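Local atomic coordinates of putative NAD(P)H-flavin oxidoreductase (Neisseria meningitidis serogroup A / serotype 4A, PDB entry 6WT2), a protein that binds FMN and probably uses NAD(P)H to reduce nitro compounds. Residues S46-V58 / S99-V111. Numbering follows the deposited sequence.
Sequences SPSSVGSEPWQFV and SPFMLESLKRRGV. With FMN (flavin mononucleotide), chain K; NIO (nicotinic acid), chain E.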
loop_
_atom_site.group_PDB
_atom_site.type_symbol
_atom_site.label_atom_id
_atom_site.label_comp_id
_atom_site.label_asym_id
_atom_site.label_seq_id
_atom_site.Cartn_x
_atom_site.Cartn_y
_atom_site.Cartn_z
ATOM N N SER A 46 -0.195 7.781 -7.673
ATOM C CA SER A 46 -0.603 6.459 -7.238
ATOM C C SER A 46 -2.116 6.328 -7.374
ATOM O O SER A 46 -2.834 7.330 -7.331
ATOM C CB SER A 46 -0.180 6.197 -5.792
ATOM O OG SER A 46 1.229 6.050 -5.699
ATOM N N PRO A 47 -2.623 5.116 -7.568
ATOM C CA PRO A 47 -4.071 4.921 -7.618
ATOM C C PRO A 47 -4.655 4.922 -6.215
ATOM O O PRO A 47 -3.954 4.773 -5.215
ATOM C CB PRO A 47 -4.214 3.544 -8.271
ATOM C CG PRO A 47 -2.994 2.805 -7.777
ATOM C CD PRO A 47 -1.893 3.836 -7.730
ATOM N N SER A 48 -5.970 5.062 -6.167
ATOM C CA SER A 48 -6.712 5.036 -4.918
ATOM C C SER A 48 -8.137 4.619 -5.225
ATOM O O SER A 48 -8.654 4.881 -6.319
ATOM C CB SER A 48 -6.704 6.399 -4.218
ATOM O OG SER A 48 -7.168 7.407 -5.091
ATOM N N SER A 49 -8.770 3.997 -4.236
ATOM C CA SER A 49 -10.169 3.612 -4.358
ATOM C C SER A 49 -11.009 4.824 -4.745
ATOM O O SER A 49 -10.867 5.894 -4.153
ATOM C CB SER A 49 -10.660 3.021 -3.036
ATOM O OG SER A 49 -11.996 2.557 -3.154
ATOM N N VAL A 50 -11.864 4.646 -5.762
ATOM C CA VAL A 50 -12.739 5.654 -6.372
ATOM C C VAL A 50 -12.007 6.946 -6.684
ATOM O O VAL A 50 -12.634 7.997 -6.817
ATOM C CB VAL A 50 -14.005 5.926 -5.526
ATOM C CG1 VAL A 50 -14.699 4.629 -5.167
ATOM C CG2 VAL A 50 -13.723 6.783 -4.289
ATOM N N GLY A 51 -10.695 6.875 -6.891
ATOM C CA GLY A 51 -9.952 8.091 -7.186
ATOM C C GLY A 51 -10.001 9.105 -6.068
ATOM O O GLY A 51 -9.919 10.313 -6.324
ATOM N N SER A 52 -10.112 8.643 -4.822
ATOM C CA SER A 52 -10.280 9.552 -3.694
ATOM C C SER A 52 -9.003 10.334 -3.372
ATOM O O SER A 52 -9.090 11.471 -2.886
ATOM C CB SER A 52 -10.730 8.763 -2.465
ATOM O OG SER A 52 -9.809 7.709 -2.208
ATOM N N GLU A 53 -7.824 9.758 -3.618
ATOM C CA GLU A 53 -6.547 10.381 -3.284
ATOM C C GLU A 53 -6.553 10.916 -1.846
ATOM O O GLU A 53 -6.296 12.101 -1.620
ATOM C CB GLU A 53 -6.224 11.501 -4.266
ATOM C CG GLU A 53 -6.130 11.058 -5.721
ATOM C CD GLU A 53 -6.014 12.233 -6.683
ATOM O OE1 GLU A 53 -5.098 13.073 -6.498
ATOM O OE2 GLU A 53 -6.842 12.313 -7.632
ATOM N N PRO A 54 -6.858 10.073 -0.866
ATOM C CA PRO A 54 -7.211 10.579 0.463
ATOM C C PRO A 54 -5.983 10.839 1.323
ATOM O O PRO A 54 -5.941 10.456 2.491
ATOM C CB PRO A 54 -8.061 9.441 1.030
ATOM C CG PRO A 54 -7.351 8.208 0.501
ATOM C CD PRO A 54 -6.847 8.594 -0.897
ATOM N N TRP A 55 -4.975 11.479 0.747
ATOM C CA TRP A 55 -3.686 11.610 1.394
ATOM C C TRP A 55 -3.189 13.048 1.342
ATOM O O TRP A 55 -3.567 13.829 0.462
ATOM C CB TRP A 55 -2.647 10.699 0.742
ATOM C CG TRP A 55 -2.646 10.706 -0.787
ATOM C CD1 TRP A 55 -2.441 11.773 -1.621
ATOM C CD2 TRP A 55 -2.820 9.570 -1.627
ATOM N NE1 TRP A 55 -2.494 11.361 -2.937
ATOM C CE2 TRP A 55 -2.711 10.009 -2.962
ATOM C CE3 TRP A 55 -3.039 8.209 -1.379
ATOM C CZ2 TRP A 55 -2.837 9.142 -4.042
ATOM C CZ3 TRP A 55 -3.173 7.352 -2.453
ATOM C CH2 TRP A 55 -3.062 7.814 -3.763
ATOM N N GLN A 56 -2.350 13.387 2.322
ATOM C CA GLN A 56 -1.445 14.526 2.263
ATOM C C GLN A 56 -0.053 13.999 2.572
ATOM O O GLN A 56 0.082 13.050 3.344
ATOM C CB GLN A 56 -1.812 15.614 3.284
ATOM C CG GLN A 56 -3.217 16.125 3.180
ATOM C CD GLN A 56 -3.362 17.162 2.089
ATOM O OE1 GLN A 56 -3.628 16.830 0.932
ATOM N NE2 GLN A 56 -3.179 18.428 2.449
ATOM N N PHE A 57 0.982 14.605 1.974
ATOM C CA PHE A 57 2.373 14.234 2.252
ATOM C C PHE A 57 3.013 15.392 3.016
ATOM O O PHE A 57 3.257 16.455 2.438
ATOM C CB PHE A 57 3.166 13.946 0.974
ATOM C CG PHE A 57 2.487 13.000 0.016
ATOM C CD1 PHE A 57 1.773 11.902 0.476
ATOM C CD2 PHE A 57 2.580 13.211 -1.356
ATOM C CE1 PHE A 57 1.142 11.042 -0.410
ATOM C CE2 PHE A 57 1.951 12.343 -2.251
ATOM C CZ PHE A 57 1.228 11.261 -1.769
ATOM N N VAL A 58 3.278 15.195 4.307
ATOM C CA VAL A 58 3.943 16.209 5.124
ATOM C C VAL A 58 5.447 15.972 5.035
ATOM O O VAL A 58 5.958 14.974 5.546
ATOM C CB VAL A 58 3.469 16.171 6.581
ATOM C CG1 VAL A 58 4.129 17.301 7.375
ATOM C CG2 VAL A 58 1.953 16.242 6.650
ATOM N N SER A 99 -19.416 13.430 1.759
ATOM C CA SER A 99 -18.608 14.539 2.263
ATOM C C SER A 99 -18.170 15.464 1.128
ATOM O O SER A 99 -18.102 15.048 -0.034
ATOM C CB SER A 99 -17.379 14.000 2.997
ATOM O OG SER A 99 -16.569 13.216 2.142
ATOM N N PRO A 100 -17.888 16.739 1.423
ATOM C CA PRO A 100 -17.371 17.633 0.369
ATOM C C PRO A 100 -16.088 17.127 -0.264
ATOM O O PRO A 100 -15.850 17.358 -1.458
ATOM C CB PRO A 100 -17.144 18.959 1.109
ATOM C CG PRO A 100 -18.059 18.898 2.296
ATOM C CD PRO A 100 -18.138 17.449 2.690
ATOM N N PHE A 101 -15.252 16.435 0.508
ATOM C CA PHE A 101 -13.988 15.947 -0.026
ATOM C C PHE A 101 -14.215 14.891 -1.098
ATOM O O PHE A 101 -13.517 14.877 -2.122
ATOM C CB PHE A 101 -13.122 15.396 1.107
ATOM C CG PHE A 101 -11.818 14.794 0.636
ATOM C CD1 PHE A 101 -10.684 15.589 0.507
ATOM C CD2 PHE A 101 -11.733 13.449 0.311
ATOM C CE1 PHE A 101 -9.489 15.051 0.068
ATOM C CE2 PHE A 101 -10.532 12.898 -0.126
ATOM C CZ PHE A 101 -9.412 13.699 -0.253
HETATM N N MSE A 102 -15.175 13.999 -0.879
HETATM C CA MSE A 102 -15.486 12.964 -1.855
HETATM C C MSE A 102 -16.188 13.552 -3.075
HETATM O O MSE A 102 -15.965 13.096 -4.195
HETATM C CB MSE A 102 -16.338 11.866 -1.220
HETATM C CG MSE A 102 -15.564 11.021 -0.183
HETATM SE SE MSE A 102 -14.120 10.007 -1.008
HETATM C CE MSE A 102 -15.162 9.298 -2.464
ATOM N N LEU A 103 -17.022 14.576 -2.859
ATOM C CA LEU A 103 -17.631 15.268 -3.991
ATOM C C LEU A 103 -16.562 15.819 -4.929
ATOM O O LEU A 103 -16.659 15.671 -6.151
ATOM C CB LEU A 103 -18.543 16.395 -3.496
ATOM C CG LEU A 103 -19.293 17.097 -4.624
ATOM C CD1 LEU A 103 -20.207 16.102 -5.321
ATOM C CD2 LEU A 103 -20.076 18.304 -4.099
ATOM N N GLU A 104 -15.510 16.416 -4.367
ATOM C CA GLU A 104 -14.445 16.979 -5.188
ATOM C C GLU A 104 -13.722 15.893 -5.979
ATOM O O GLU A 104 -13.411 16.084 -7.164
ATOM C CB GLU A 104 -13.469 17.768 -4.302
ATOM C CG GLU A 104 -12.315 18.454 -5.039
ATOM C CD GLU A 104 -12.713 19.762 -5.749
ATOM O OE1 GLU A 104 -13.927 20.060 -5.897
ATOM O OE2 GLU A 104 -11.791 20.501 -6.165
ATOM N N SER A 105 -13.454 14.738 -5.350
ATOM C CA SER A 105 -12.759 13.675 -6.063
ATOM C C SER A 105 -13.621 13.113 -7.183
ATOM O O SER A 105 -13.098 12.759 -8.241
ATOM C CB SER A 105 -12.325 12.565 -5.096
ATOM O OG SER A 105 -13.440 11.828 -4.616
ATOM N N LEU A 106 -14.942 13.087 -6.989
ATOM C CA LEU A 106 -15.854 12.613 -8.026
ATOM C C LEU A 106 -15.866 13.537 -9.235
ATOM O O LEU A 106 -15.890 13.074 -10.379
ATOM C CB LEU A 106 -17.262 12.488 -7.456
ATOM C CG LEU A 106 -18.312 12.117 -8.501
ATOM C CD1 LEU A 106 -17.930 10.816 -9.170
ATOM C CD2 LEU A 106 -19.698 11.994 -7.871
ATOM N N LYS A 107 -15.894 14.852 -9.011
ATOM C CA LYS A 107 -15.813 15.762 -10.140
ATOM C C LYS A 107 -14.478 15.625 -10.855
ATOM O O LYS A 107 -14.414 15.774 -12.079
ATOM C CB LYS A 107 -16.047 17.198 -9.667
ATOM C CG LYS A 107 -17.407 17.364 -8.999
ATOM C CD LYS A 107 -17.809 18.811 -8.856
ATOM C CE LYS A 107 -17.168 19.472 -7.666
ATOM N NZ LYS A 107 -17.915 20.753 -7.322
ATOM N N ARG A 108 -13.405 15.335 -10.111
ATOM C CA ARG A 108 -12.092 15.167 -10.721
ATOM C C ARG A 108 -12.019 13.906 -11.579
ATOM O O ARG A 108 -11.166 13.832 -12.473
ATOM C CB ARG A 108 -11.013 15.143 -9.631
ATOM C CG ARG A 108 -9.595 15.440 -10.113
ATOM C CD ARG A 108 -8.653 15.735 -8.932
ATOM N NE ARG A 108 -8.666 14.641 -7.973
ATOM C CZ ARG A 108 -9.110 14.744 -6.726
ATOM N NH1 ARG A 108 -9.554 15.917 -6.261
ATOM N NH2 ARG A 108 -9.087 13.672 -5.942
ATOM N N ARG A 109 -12.889 12.916 -11.328
ATOM C CA ARG A 109 -13.051 11.781 -12.236
ATOM C C ARG A 109 -13.806 12.146 -13.502
ATOM O O ARG A 109 -13.973 11.290 -14.375
ATOM C CB ARG A 109 -13.788 10.634 -11.548
ATOM C CG ARG A 109 -13.149 10.153 -10.282
ATOM C CD ARG A 109 -13.806 8.870 -9.802
ATOM N NE ARG A 109 -13.459 7.733 -10.653
ATOM C CZ ARG A 109 -13.801 6.470 -10.398
ATOM N NH1 ARG A 109 -14.526 6.175 -9.327
ATOM N NH2 ARG A 109 -13.428 5.505 -11.226
ATOM N N GLY A 110 -14.285 13.384 -13.627
ATOM C CA GLY A 110 -15.041 13.771 -14.798
ATOM C C GLY A 110 -16.523 13.499 -14.723
ATOM O O GLY A 110 -17.187 13.459 -15.770
ATOM N N VAL A 111 -17.074 13.310 -13.530
ATOM C CA VAL A 111 -18.516 13.139 -13.352
ATOM C C VAL A 111 -19.046 14.430 -12.730
ATOM O O VAL A 111 -18.895 14.654 -11.525
ATOM C CB VAL A 111 -18.844 11.923 -12.477
ATOM C CG1 VAL A 111 -20.340 11.703 -12.412
ATOM C CG2 VAL A 111 -18.114 10.675 -12.988
HETATM N N1 FMN K . -11.707 0.368 -10.161
HETATM C C2 FMN K . -12.790 -0.380 -10.512
HETATM O O2 FMN K . -13.251 -0.231 -11.660
HETATM N N3 FMN K . -13.455 -1.158 -9.640
HETATM C C4 FMN K . -13.037 -1.325 -8.370
HETATM O O4 FMN K . -13.590 -2.127 -7.592
HETATM C C4A FMN K . -11.832 -0.599 -7.938
HETATM N N5 FMN K . -11.456 -0.597 -6.646
HETATM C C5A FMN K . -10.295 -0.011 -6.295
HETATM C C6 FMN K . -9.725 -0.336 -5.066
HETATM C C7 FMN K . -8.551 0.298 -4.697
HETATM C C7M FMN K . -7.922 -0.047 -3.377
HETATM C C8 FMN K . -7.810 1.120 -5.686
HETATM C C8M FMN K . -6.468 1.720 -5.359
HETATM C C9 FMN K . -8.379 1.436 -6.915
HETATM C C9A FMN K . -9.545 0.816 -7.282
HETATM N N10 FMN K . -10.083 1.053 -8.562
HETATM C C10 FMN K . -11.240 0.347 -8.907
HETATM C "C1'" FMN K . -9.377 1.883 -9.545
HETATM C "C2'" FMN K . -9.561 3.383 -9.242
HETATM O "O2'" FMN K . -10.863 3.804 -9.669
HETATM C "C3'" FMN K . -8.500 4.149 -10.007
HETATM O "O3'" FMN K . -7.226 3.811 -9.450
HETATM C "C4'" FMN K . -8.683 5.665 -9.918
HETATM O "O4'" FMN K . -9.977 5.974 -10.452
HETATM C "C5'" FMN K . -7.599 6.373 -10.718
HETATM O "O5'" FMN K . -7.528 5.798 -12.024
HETATM P P FMN K . -6.112 5.261 -12.570
HETATM O O1P FMN K . -5.187 6.436 -12.449
HETATM O O2P FMN K . -6.396 4.779 -13.963
HETATM O O3P FMN K . -5.814 4.126 -11.603
HETATM N N NIO E . -16.272 0.335 -7.174
HETATM C C1 NIO E . -15.576 1.191 -7.937
HETATM C C2 NIO E . -14.414 1.782 -7.458
HETATM C C3 NIO E . -13.968 1.490 -6.173
HETATM C C4 NIO E . -14.712 0.613 -5.399
HETATM C C5 NIO E . -15.867 0.044 -5.929
HETATM C C6 NIO E . -13.646 2.745 -8.322
HETATM O O1 NIO E . -12.522 3.121 -7.934
HETATM O O2 NIO E . -14.157 3.150 -9.398
HETATM O O HOH W 1 -14.512 9.781 -6.589
HETATM O O HOH W 2 -10.428 11.753 -8.574
#
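Arg108 and Glu53 meet where helix 100-108 lies against the FMN-binding loop that leads into strand 55-59 of the nitroreductase fold. The only direct hydrogen bonds between the two segments belong to a salt bridge: Arg108 NE reaches Glu53 OE2 at 3.0 Å, with a weaker bond from NH2 to the same oxygen. The groups do not lie flat together, their planes being 75° apart, and NE comes in from above the carboxylate plane. Glu53 suits this junction because its other oxygen, OE1, accepts from the backbone N of Arg215 of the second subunit, tying the helix to the dimer interface.

Two waters bridge the loop and the helix. One donates to Val50 O and Ser105 OG; the other, to Gly51 O (2.7 Å) and Ser105 O. Small Ser105 lets the loop come close, its CB 3.5 Å from Gly51 O, while its hydroxyl donates back to Met102 O. Gly51 takes positive phi and has no side chain to crowd Arg109 CG.

Apolar packing occupies the N-terminal end of helix 100-108. Met102, present as selenomethionine and bent at chi2 and chi3, brings CE tightly against Val50 CG2 (3.4 Å), while Phe101, its CG anti to the backbone N (chi1 177°), sets CZ near Pro54 CA.

Just past the helix, Gly110 completes a Schellman motif, and Arg109 turns to the active-site pocket. Its CD lies 3.3 Å from Val50 O, its guanidinium has FMN O4' over one face, and a long, cationic side chain suits the bound nicotinate: NH1 and NH2 both donate to carboxylate O2, at 3.0 and 3.1 Å.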